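Local coordinates for protein putatuve endo-xylanase (Clostridium stercorarium, PDB 1O8P) that probably binds xylan and cellulose chains as the family 6 carbohydrate-binding module of a putative endo-xylanase, at residues V91-G94 against L100-T103. Sequence-based numbering, arbitrary orientation.
Sequences VRLG and LLGT
Val91 meets both Leu101 and Gly102 through its backbone. Val91 N donates to Gly102 O at 2.9 Å. Val91 O accepts a short bond from Leu101 N at 2.7 Å and a weak one from Gly102 N at 3.4 Å. One carbonyl thus gathers two successive amides: Leu101 and Gly102 together face Val91, and Leu101 (phi/psi -87/-32°) departs from extended strand geometry. Val91 CG1 lies 4.2 Å from Leu101 CD1, and the valine side chain also touches Ile131 and Leu133 of strand 128-135.

Arg92 pairs with Leu100 on the other face from Val91, without hydrogen bonds between their backbones. Its chain runs extended from CG to NE, crossing the leucine at a slant, and Leu100 CB sits 4.0 Å above one face of the Arg92 guanidinium, displaced toward the rim. Polar partners fix the rotation of this flat group: NE bonds to Gln90 OE1 and NH1 to Gly98 O in the connecting loop.

Leu93, with CG anti to its carbonyl carbon, reaches across to Leu101 at roughly a right angle, Leu93 CD2 lying 3.7 Å from Leu101 CD1. Ile131 and Ile122 also touch Leu101, placing this apolar cluster against strands 128-135 and 116-125.

The two strand segments run antiparallel, 174° between their directions, and the loop after Leu93 joins them as a beta hairpin; the register shifts by one between the Val91-Gly102 and Arg92-Leu100 pairs, so the hairpin carries a classic beta bulge, here within the beta-sandwich of a family 6 module.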
loop_
_atom_site.group_PDB
_atom_site.type_symbol
_atom_site.label_atom_id
_atom_site.label_comp_id
_atom_site.label_asym_id
_atom_site.label_seq_id
_atom_site.Cartn_x
_atom_site.Cartn_y
_atom_site.Cartn_z
ATOM N N VAL A 91 -6.253 -0.738 4.183
ATOM C CA VAL A 91 -5.847 0.651 4.027
ATOM C C VAL A 91 -6.512 1.444 5.157
ATOM O O VAL A 91 -7.733 1.547 5.205
ATOM C CB VAL A 91 -6.195 1.227 2.605
ATOM C CG1 VAL A 91 -5.607 2.632 2.467
ATOM C CG2 VAL A 91 -5.656 0.312 1.488
ATOM N N ARG A 92 -5.698 1.963 6.074
ATOM C CA ARG A 92 -6.184 2.574 7.309
ATOM C C ARG A 92 -5.612 3.968 7.531
ATOM O O ARG A 92 -4.575 4.320 6.954
ATOM C CB ARG A 92 -5.788 1.734 8.522
ATOM C CG ARG A 92 -6.288 0.327 8.542
ATOM C CD ARG A 92 -6.327 -0.149 9.914
ATOM N NE ARG A 92 -7.051 -1.380 10.086
ATOM C CZ ARG A 92 -8.126 -1.516 10.834
ATOM N NH1 ARG A 92 -8.655 -0.485 11.472
ATOM N NH2 ARG A 92 -8.693 -2.696 10.921
ATOM N N LEU A 93 -6.287 4.756 8.377
ATOM C CA LEU A 93 -5.779 6.065 8.777
ATOM C C LEU A 93 -4.927 6.008 10.069
ATOM O O LEU A 93 -5.320 5.375 11.048
ATOM C CB LEU A 93 -6.934 7.007 9.020
ATOM C CG LEU A 93 -7.777 7.414 7.817
ATOM C CD1 LEU A 93 -8.846 8.373 8.295
ATOM C CD2 LEU A 93 -6.898 8.019 6.683
ATOM N N GLY A 94 -3.759 6.659 10.059
ATOM C CA GLY A 94 -3.089 6.989 11.315
ATOM C C GLY A 94 -2.253 5.850 11.853
ATOM O O GLY A 94 -1.055 6.007 11.999
ATOM N N LEU A 100 -10.525 2.063 9.135
ATOM C CA LEU A 100 -10.382 1.225 7.946
ATOM C C LEU A 100 -11.074 1.914 6.774
ATOM O O LEU A 100 -12.279 2.142 6.819
ATOM C CB LEU A 100 -10.981 -0.169 8.200
ATOM C CG LEU A 100 -10.878 -1.173 7.020
ATOM C CD1 LEU A 100 -9.434 -1.518 6.648
ATOM C CD2 LEU A 100 -11.726 -2.430 7.343
ATOM N N LEU A 101 -10.309 2.292 5.754
ATOM C CA LEU A 101 -10.857 2.973 4.572
ATOM C C LEU A 101 -11.324 1.975 3.548
ATOM O O LEU A 101 -12.245 2.242 2.779
ATOM C CB LEU A 101 -9.797 3.857 3.895
ATOM C CG LEU A 101 -9.145 4.901 4.800
ATOM C CD1 LEU A 101 -8.104 5.706 3.996
ATOM C CD2 LEU A 101 -10.245 5.770 5.350
ATOM N N GLY A 102 -10.646 0.834 3.505
ATOM C CA GLY A 102 -10.981 -0.178 2.521
ATOM C C GLY A 102 -10.011 -1.333 2.612
ATOM O O GLY A 102 -8.975 -1.238 3.294
ATOM N N THR A 103 -10.343 -2.398 1.887
ATOM C CA THR A 103 -9.512 -3.575 1.840
ATOM C C THR A 103 -9.280 -3.989 0.401
ATOM O O THR A 103 -10.238 -4.203 -0.350
ATOM C CB THR A 103 -10.212 -4.737 2.632
ATOM O OG1 THR A 103 -10.424 -4.304 3.966
ATOM C CG2 THR A 103 -9.300 -5.932 2.804
#